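Local coordinates for L-Ala-D/L-Glu Epimerase (Escherichia coli, PDB 1JPD), which belongs to the mandelate racemase/muconate lactonizing enzyme family of the enolase superfamily, pairing an N-terminal capping domain with a TIM-barrel domain, at residues G1-A13 with M62-L76. Sequence-based numbering, arbitrary orientation.
Sequences GSHMRTVKVFEEA and MAQIMSVVPQLEKGL. Residues 1, 2, 3 of segment 1-13 come from a tag, linker or insertion.
Val9 of strand 6-13 packs against helix 62-66 with its two methyls divided between neighbours. CG1, anti to the backbone N (chi1 175°), meets Met62 CE at 3.6 Å, while CG2 rests 3.7 Å from Ile65 CG2 and also touches the sulfur of Met66. The Met62 side chain runs past Val9 in the opposite direction, and the bend at its last torsion turns CE onto Val9 CG1; its SD lies alongside Glu11 CB. Two residues back, Val7 stands about perpendicular to Leu72: its CG2 sits 3.9 Å from Leu72 CB, and Val69 CG1 lies beside its CB.

Beyond Val7 the contact turns polar. Arg5 N donates to Glu73 O (3.1 Å), joining the residue just ahead of the strand to Glu73. Its side chain, extended from CG to NE, passes Leu72 O and delivers NH1 to Leu76 O at 2.7 Å, a nearly straight bond (170° at the hydrogen). Leu76 O lies in the guanidinium plane, whereas NH1 stands above the carbonyl plane of Leu76, not on a lone pair. Gly75, with positive phi, puts its CA over one guanidinium face, toward the rim. Arg5 NE also forms a salt bridge with Glu39, which probably helps fix the group's rotation.

The solvent side is looser: exposed Met4 folds its SD back to 3.5 Å from Glu73 O, and the tag residue Gly1 is poorly ordered.

In the N-terminal capping domain, strand 6-15 is an outer strand of the three-stranded antiparallel sheet, hydrogen-bonded to strand 29-39; Ile65 reaches both that strand and helix 89-104, and Leu76 packs against helix 78-84.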
ATOM      1  N   GLY A   1     -30.640  13.372  -9.080  1.00 99.21           N
ATOM      2  CA  GLY A   1     -31.232  14.316 -10.075  1.00101.81           C
ATOM      3  C   GLY A   1     -30.442  14.439 -11.369  1.00103.31           C
ATOM      4  O   GLY A   1     -30.699  13.713 -12.333  1.00101.46           O
ATOM      5  N   SER A   2     -29.477  15.359 -11.386  1.00104.13           N
ATOM      6  CA  SER A   2     -28.638  15.607 -12.561  1.00103.87           C
ATOM      7  C   SER A   2     -27.674  14.454 -12.882  1.00103.35           C
ATOM      8  O   SER A   2     -27.134  14.377 -13.990  1.00102.66           O
ATOM      9  CB  SER A   2     -27.843  16.907 -12.363  1.00102.66           C
ATOM     10  OG  SER A   2     -27.036  17.204 -13.491  1.00101.63           O
ATOM     11  N   HIS A   3     -27.467  13.561 -11.914  1.00100.37           N
ATOM     12  CA  HIS A   3     -26.571  12.419 -12.090  1.00 94.47           C
ATOM     13  C   HIS A   3     -27.158  11.138 -11.488  1.00 91.52           C
ATOM     14  O   HIS A   3     -26.955  10.863 -10.308  1.00 92.76           O
ATOM     15  CB  HIS A   3     -25.216  12.697 -11.421  1.00 93.79           C
ATOM     16  CG  HIS A   3     -24.521  13.923 -11.931  1.00 93.96           C
ATOM     17  ND1 HIS A   3     -23.981  14.005 -13.197  1.00 94.95           N
ATOM     18  CD2 HIS A   3     -24.269  15.113 -11.337  1.00 94.30           C
ATOM     19  CE1 HIS A   3     -23.426  15.192 -13.360  1.00 95.34           C
ATOM     20  NE2 HIS A   3     -23.586  15.884 -12.246  1.00 95.29           N
ATOM     21  N   MET A   4     -27.884  10.362 -12.290  1.00 87.09           N
ATOM     22  CA  MET A   4     -28.466   9.105 -11.811  1.00 82.10           C
ATOM     23  C   MET A   4     -27.517   7.949 -12.163  1.00 76.66           C
ATOM     24  O   MET A   4     -26.967   7.909 -13.262  1.00 73.33           O
ATOM     25  CB  MET A   4     -29.842   8.880 -12.447  1.00 85.84           C
ATOM     26  CG  MET A   4     -30.925   9.844 -11.965  1.00 87.89           C
ATOM     27  SD  MET A   4     -31.242   9.721 -10.184  1.00 91.34           S
ATOM     28  CE  MET A   4     -32.301   8.245 -10.102  1.00 87.73           C
ATOM     29  N   ARG A   5     -27.328   7.010 -11.237  1.00 70.70           N
ATOM     30  CA  ARG A   5     -26.407   5.896 -11.469  1.00 65.67           C
ATOM     31  C   ARG A   5     -26.921   4.514 -11.064  1.00 64.04           C
ATOM     32  O   ARG A   5     -27.846   4.385 -10.266  1.00 63.88           O
ATOM     33  CB  ARG A   5     -25.102   6.143 -10.708  1.00 66.31           C
ATOM     34  CG  ARG A   5     -24.448   7.500 -10.922  1.00 63.88           C
ATOM     35  CD  ARG A   5     -23.494   7.790  -9.774  1.00 60.68           C
ATOM     36  NE  ARG A   5     -22.766   9.048  -9.918  1.00 58.41           N
ATOM     37  CZ  ARG A   5     -22.242   9.716  -8.894  1.00 56.32           C
ATOM     38  NH1 ARG A   5     -22.377   9.243  -7.662  1.00 52.16           N
ATOM     39  NH2 ARG A   5     -21.583  10.853  -9.099  1.00 54.35           N
ATOM     40  N   THR A   6     -26.290   3.483 -11.617  1.00 62.96           N
ATOM     41  CA  THR A   6     -26.621   2.095 -11.300  1.00 63.66           C
ATOM     42  C   THR A   6     -25.388   1.498 -10.606  1.00 60.18           C
ATOM     43  O   THR A   6     -24.251   1.772 -11.003  1.00 60.27           O
ATOM     44  CB  THR A   6     -26.956   1.282 -12.579  1.00 66.49           C
ATOM     45  OG1 THR A   6     -25.833   1.288 -13.470  1.00 68.69           O
ATOM     46  CG2 THR A   6     -28.163   1.883 -13.287  1.00 66.28           C
ATOM     47  N   VAL A   7     -25.605   0.698  -9.569  1.00 55.22           N
ATOM     48  CA  VAL A   7     -24.496   0.113  -8.825  1.00 52.76           C
ATOM     49  C   VAL A   7     -24.480  -1.405  -8.855  1.00 56.90           C
ATOM     50  O   VAL A   7     -25.507  -2.056  -8.669  1.00 61.41           O
ATOM     51  CB  VAL A   7     -24.526   0.560  -7.339  1.00 51.81           C
ATOM     52  CG1 VAL A   7     -23.376  -0.073  -6.575  1.00 50.37           C
ATOM     53  CG2 VAL A   7     -24.449   2.073  -7.248  1.00 50.06           C
ATOM     54  N   LYS A   8     -23.300  -1.965  -9.099  1.00 58.00           N
ATOM     55  CA  LYS A   8     -23.121  -3.410  -9.119  1.00 53.83           C
ATOM     56  C   LYS A   8     -21.981  -3.718  -8.161  1.00 52.84           C
ATOM     57  O   LYS A   8     -20.894  -3.138  -8.264  1.00 52.87           O
ATOM     58  CB  LYS A   8     -22.765  -3.906 -10.523  1.00 55.42           C
ATOM     59  CG  LYS A   8     -23.909  -3.869 -11.528  1.00 56.84           C
ATOM     60  CD  LYS A   8     -23.406  -4.208 -12.927  1.00 61.40           C
ATOM     61  CE  LYS A   8     -24.476  -3.992 -13.987  1.00 62.65           C
ATOM     62  NZ  LYS A   8     -23.903  -4.079 -15.365  1.00 70.80           N
ATOM     63  N   VAL A   9     -22.243  -4.613  -7.216  1.00 45.54           N
ATOM     64  CA  VAL A   9     -21.248  -4.996  -6.236  1.00 43.42           C
ATOM     65  C   VAL A   9     -21.038  -6.490  -6.312  1.00 42.81           C
ATOM     66  O   VAL A   9     -21.992  -7.261  -6.236  1.00 45.74           O
ATOM     67  CB  VAL A   9     -21.708  -4.614  -4.812  1.00 45.93           C
ATOM     68  CG1 VAL A   9     -20.719  -5.124  -3.777  1.00 45.43           C
ATOM     69  CG2 VAL A   9     -21.829  -3.104  -4.706  1.00 49.14           C
ATOM     70  N   PHE A  10     -19.792  -6.908  -6.487  1.00 43.72           N
ATOM     71  CA  PHE A  10     -19.507  -8.333  -6.544  1.00 48.29           C
ATOM     72  C   PHE A  10     -18.151  -8.686  -5.949  1.00 48.00           C
ATOM     73  O   PHE A  10     -17.196  -7.907  -5.992  1.00 51.30           O
ATOM     74  CB  PHE A  10     -19.652  -8.871  -7.979  1.00 46.29           C
ATOM     75  CG  PHE A  10     -18.868  -8.112  -9.009  1.00 47.73           C
ATOM     76  CD1 PHE A  10     -17.637  -8.580  -9.449  1.00 47.88           C
ATOM     77  CD2 PHE A  10     -19.376  -6.943  -9.566  1.00 49.63           C
ATOM     78  CE1 PHE A  10     -16.924  -7.899 -10.429  1.00 45.06           C
ATOM     79  CE2 PHE A  10     -18.666  -6.251 -10.549  1.00 46.09           C
ATOM     80  CZ  PHE A  10     -17.440  -6.734 -10.980  1.00 44.76           C
ATOM     81  N   GLU A  11     -18.097  -9.881  -5.385  1.00 44.21           N
ATOM     82  CA  GLU A  11     -16.924 -10.391  -4.710  1.00 44.56           C
ATOM     83  C   GLU A  11     -16.076 -11.292  -5.603  1.00 42.37           C
ATOM     84  O   GLU A  11     -16.612 -12.076  -6.376  1.00 43.60           O
ATOM     85  CB  GLU A  11     -17.426 -11.119  -3.458  1.00 48.61           C
ATOM     86  CG  GLU A  11     -16.478 -12.044  -2.750  1.00 53.18           C
ATOM     87  CD  GLU A  11     -17.138 -12.668  -1.536  1.00 56.75           C
ATOM     88  OE1 GLU A  11     -18.345 -12.976  -1.617  1.00 53.56           O
ATOM     89  OE2 GLU A  11     -16.458 -12.858  -0.506  1.00 59.74           O
ATOM     90  N   GLU A  12     -14.752 -11.169  -5.494  1.00 37.55           N
ATOM     91  CA  GLU A  12     -13.827 -11.977  -6.287  1.00 33.64           C
ATOM     92  C   GLU A  12     -12.640 -12.533  -5.493  1.00 33.67           C
ATOM     93  O   GLU A  12     -11.880 -11.780  -4.888  1.00 37.61           O
ATOM     94  CB  GLU A  12     -13.269 -11.160  -7.456  1.00 32.86           C
ATOM     95  CG  GLU A  12     -14.287 -10.722  -8.479  1.00 35.72           C
ATOM     96  CD  GLU A  12     -13.654 -10.013  -9.666  1.00 42.69           C
ATOM     97  OE1 GLU A  12     -12.521  -9.483  -9.523  1.00 37.31           O
ATOM     98  OE2 GLU A  12     -14.299  -9.977 -10.742  1.00 40.44           O
ATOM     99  N   ALA A  13     -12.465 -13.848  -5.518  1.00 30.33           N
ATOM    100  CA  ALA A  13     -11.341 -14.468  -4.824  1.00 31.19           C
ATOM    101  C   ALA A  13     -10.311 -14.945  -5.848  1.00 34.55           C
ATOM    102  O   ALA A  13     -10.470 -16.010  -6.445  1.00 37.64           O
ATOM    103  CB  ALA A  13     -11.821 -15.643  -3.975  1.00 23.15           C
ATOM    104  N   MET A  62     -19.065  -5.565   1.955  1.00 48.06           N
ATOM    105  CA  MET A  62     -20.166  -5.512   1.000  1.00 49.66           C
ATOM    106  C   MET A  62     -21.375  -4.887   1.678  1.00 47.46           C
ATOM    107  O   MET A  62     -22.094  -4.089   1.076  1.00 49.63           O
ATOM    108  CB  MET A  62     -20.500  -6.909   0.473  1.00 53.02           C
ATOM    109  CG  MET A  62     -19.434  -7.455  -0.451  1.00 55.25           C
ATOM    110  SD  MET A  62     -19.872  -9.039  -1.152  1.00 67.20           S
ATOM    111  CE  MET A  62     -21.013  -8.504  -2.432  1.00 64.31           C
ATOM    112  N   ALA A  63     -21.584  -5.232   2.943  1.00 45.14           N
ATOM    113  CA  ALA A  63     -22.695  -4.669   3.693  1.00 44.42           C
ATOM    114  C   ALA A  63     -22.570  -3.145   3.767  1.00 45.74           C
ATOM    115  O   ALA A  63     -23.555  -2.427   3.570  1.00 51.21           O
ATOM    116  CB  ALA A  63     -22.736  -5.266   5.094  1.00 39.23           C
ATOM    117  N   GLN A  64     -21.365  -2.644   4.042  1.00 45.24           N
ATOM    118  CA  GLN A  64     -21.160  -1.198   4.134  1.00 46.08           C
ATOM    119  C   GLN A  64     -21.455  -0.511   2.812  1.00 48.87           C
ATOM    120  O   GLN A  64     -22.024   0.579   2.790  1.00 52.01           O
ATOM    121  CB  GLN A  64     -19.724  -0.862   4.544  1.00 47.74           C
ATOM    122  CG  GLN A  64     -19.290  -1.384   5.897  1.00 46.97           C
ATOM    123  CD  GLN A  64     -17.893  -0.915   6.258  1.00 49.02           C
ATOM    124  OE1 GLN A  64     -17.658   0.278   6.461  1.00 49.66           O
ATOM    125  NE2 GLN A  64     -16.958  -1.849   6.331  1.00 45.70           N
ATOM    126  N   ILE A  65     -21.065  -1.144   1.708  1.00 50.97           N
ATOM    127  CA  ILE A  65     -21.295  -0.549   0.395  1.00 52.54           C
ATOM    128  C   ILE A  65     -22.790  -0.492   0.080  1.00 52.25           C
ATOM    129  O   ILE A  65     -23.304   0.563  -0.320  1.00 47.56           O
ATOM    130  CB  ILE A  65     -20.527  -1.321  -0.732  1.00 50.16           C
ATOM    131  CG1 ILE A  65     -19.024  -1.305  -0.434  1.00 45.96           C
ATOM    132  CG2 ILE A  65     -20.776  -0.660  -2.095  1.00 45.51           C
ATOM    133  CD1 ILE A  65     -18.158  -1.936  -1.501  1.00 41.79           C
ATOM    134  N   MET A  66     -23.483  -1.615   0.272  1.00 50.88           N
ATOM    135  CA  MET A  66     -24.920  -1.666   0.015  1.00 53.90           C
ATOM    136  C   MET A  66     -25.586  -0.550   0.799  1.00 54.70           C
ATOM    137  O   MET A  66     -26.375   0.224   0.258  1.00 59.19           O
ATOM    138  CB  MET A  66     -25.524  -3.001   0.465  1.00 53.00           C
ATOM    139  CG  MET A  66     -24.928  -4.244  -0.172  1.00 57.81           C
ATOM    140  SD  MET A  66     -24.727  -4.118  -1.959  1.00 67.91           S
ATOM    141  CE  MET A  66     -26.362  -3.576  -2.471  1.00 61.86           C
ATOM    142  N   SER A  67     -25.249  -0.468   2.080  1.00 54.75           N
ATOM    143  CA  SER A  67     -25.813   0.539   2.967  1.00 55.52           C
ATOM    144  C   SER A  67     -25.821   1.927   2.348  1.00 53.60           C
ATOM    145  O   SER A  67     -26.574   2.796   2.781  1.00 58.71           O
ATOM    146  CB  SER A  67     -25.020   0.600   4.270  1.00 58.11           C
ATOM    147  OG  SER A  67     -23.979   1.559   4.170  1.00 61.47           O
ATOM    148  N   VAL A  68     -24.985   2.153   1.346  1.00 48.56           N
ATOM    149  CA  VAL A  68     -24.949   3.472   0.745  1.00 47.90           C
ATOM    150  C   VAL A  68     -25.268   3.462  -0.755  1.00 49.68           C
ATOM    151  O   VAL A  68     -25.075   4.463  -1.455  1.00 43.57           O
ATOM    152  CB  VAL A  68     -23.580   4.150   1.016  1.00 48.46           C
ATOM    153  CG1 VAL A  68     -22.505   3.565   0.114  1.00 43.34           C
ATOM    154  CG2 VAL A  68     -23.702   5.646   0.838  1.00 51.06           C
ATOM    155  N   VAL A  69     -25.770   2.329  -1.240  1.00 51.30           N
ATOM    156  CA  VAL A  69     -26.146   2.200  -2.645  1.00 56.72           C
ATOM    157  C   VAL A  69     -27.232   3.214  -3.022  1.00 59.91           C
ATOM    158  O   VAL A  69     -27.122   3.888  -4.049  1.00 60.50           O
ATOM    159  CB  VAL A  69     -26.657   0.776  -2.964  1.00 60.78           C
ATOM    160  CG1 VAL A  69     -27.299   0.750  -4.344  1.00 60.28           C
ATOM    161  CG2 VAL A  69     -25.499  -0.216  -2.908  1.00 60.63           C
ATOM    162  N   PRO A  70     -28.303   3.328  -2.202  1.00 61.96           N
ATOM    163  CA  PRO A  70     -29.383   4.279  -2.488  1.00 61.18           C
ATOM    164  C   PRO A  70     -28.861   5.692  -2.723  1.00 62.34           C
ATOM    165  O   PRO A  70     -29.250   6.357  -3.681  1.00 62.43           O
ATOM    166  CB  PRO A  70     -30.254   4.187  -1.242  1.00 60.51           C
ATOM    167  CG  PRO A  70     -30.139   2.749  -0.877  1.00 60.47           C
ATOM    168  CD  PRO A  70     -28.652   2.490  -1.037  1.00 63.50           C
ATOM    169  N   GLN A  71     -27.971   6.141  -1.844  1.00 65.24           N
ATOM    170  CA  GLN A  71     -27.382   7.475  -1.944  1.00 67.81           C
ATOM    171  C   GLN A  71     -26.422   7.591  -3.135  1.00 67.88           C
ATOM    172  O   GLN A  71     -26.175   8.687  -3.641  1.00 67.88           O
ATOM    173  CB  GLN A  71     -26.657   7.810  -0.634  1.00 70.17           C
ATOM    174  CG  GLN A  71     -27.564   7.724   0.583  1.00 71.58           C
ATOM    175  CD  GLN A  71     -27.028   6.813   1.665  1.00 74.07           C
ATOM    176  OE1 GLN A  71     -26.099   7.170   2.388  1.00 81.16           O
ATOM    177  NE2 GLN A  71     -27.610   5.625   1.781  1.00 72.54           N
ATOM    178  N   LEU A  72     -25.881   6.454  -3.572  1.00 67.50           N
ATOM    179  CA  LEU A  72     -24.961   6.412  -4.710  1.00 64.59           C
ATOM    180  C   LEU A  72     -25.707   6.632  -6.025  1.00 65.43           C
ATOM    181  O   LEU A  72     -25.140   7.158  -6.985  1.00 63.58           O
ATOM    182  CB  LEU A  72     -24.244   5.057  -4.767  1.00 59.07           C
ATOM    183  CG  LEU A  72     -22.986   4.824  -3.933  1.00 53.07           C
ATOM    184  CD1 LEU A  72     -22.716   3.338  -3.833  1.00 48.32           C
ATOM    185  CD2 LEU A  72     -21.808   5.562  -4.563  1.00 47.48           C
ATOM    186  N   GLU A  73     -26.975   6.221  -6.054  1.00 66.95           N
ATOM    187  CA  GLU A  73     -27.830   6.348  -7.236  1.00 66.40           C
ATOM    188  C   GLU A  73     -28.349   7.772  -7.471  1.00 69.49           C
ATOM    189  O   GLU A  73     -28.565   8.171  -8.617  1.00 72.26           O
ATOM    190  CB  GLU A  73     -29.010   5.373  -7.129  1.00 63.80           C
ATOM    191  CG  GLU A  73     -28.589   3.917  -6.979  1.00 64.28           C
ATOM    192  CD  GLU A  73     -29.748   2.981  -6.685  1.00 67.05           C
ATOM    193  OE1 GLU A  73     -30.520   3.264  -5.743  1.00 73.18           O
ATOM    194  OE2 GLU A  73     -29.883   1.955  -7.386  1.00 68.42           O
ATOM    195  N   LYS A  74     -28.547   8.535  -6.397  1.00 71.42           N
ATOM    196  CA  LYS A  74     -29.034   9.906  -6.529  1.00 72.70           C
ATOM    197  C   LYS A  74     -27.894  10.843  -6.940  1.00 74.16           C
ATOM    198  O   LYS A  74     -28.120  12.034  -7.179  1.00 76.87           O
ATOM    199  CB  LYS A  74     -29.641  10.409  -5.214  1.00 75.84           C
ATOM    200  CG  LYS A  74     -30.659   9.489  -4.552  1.00 78.73           C
ATOM    201  CD  LYS A  74     -31.888   9.243  -5.407  1.00 79.76           C
ATOM    202  CE  LYS A  74     -33.013   8.662  -4.558  1.00 80.98           C
ATOM    203  NZ  LYS A  74     -32.577   7.485  -3.751  1.00 79.06           N
ATOM    204  N   GLY A  75     -26.671  10.309  -6.999  1.00 72.87           N
ATOM    205  CA  GLY A  75     -25.522  11.110  -7.406  1.00 67.50           C
ATOM    206  C   GLY A  75     -24.472  11.463  -6.360  1.00 65.20           C
ATOM    207  O   GLY A  75     -23.814  12.506  -6.474  1.00 60.89           O
ATOM    208  N   LEU A  76     -24.302  10.602  -5.358  1.00 63.34           N
ATOM    209  CA  LEU A  76     -23.328  10.828  -4.287  1.00 62.56           C
ATOM    210  C   LEU A  76     -21.941  11.152  -4.825  1.00 62.91           C
ATOM    211  O   LEU A  76     -21.311  10.313  -5.456  1.00 67.81           O
ATOM    212  CB  LEU A  76     -23.230   9.588  -3.401  1.00 63.07           C
ATOM    213  CG  LEU A  76     -22.326   9.722  -2.177  1.00 63.47           C
ATOM    214  CD1 LEU A  76     -22.949  10.716  -1.208  1.00 59.74           C
ATOM    215  CD2 LEU A  76     -22.151   8.364  -1.511  1.00 62.23           C
TER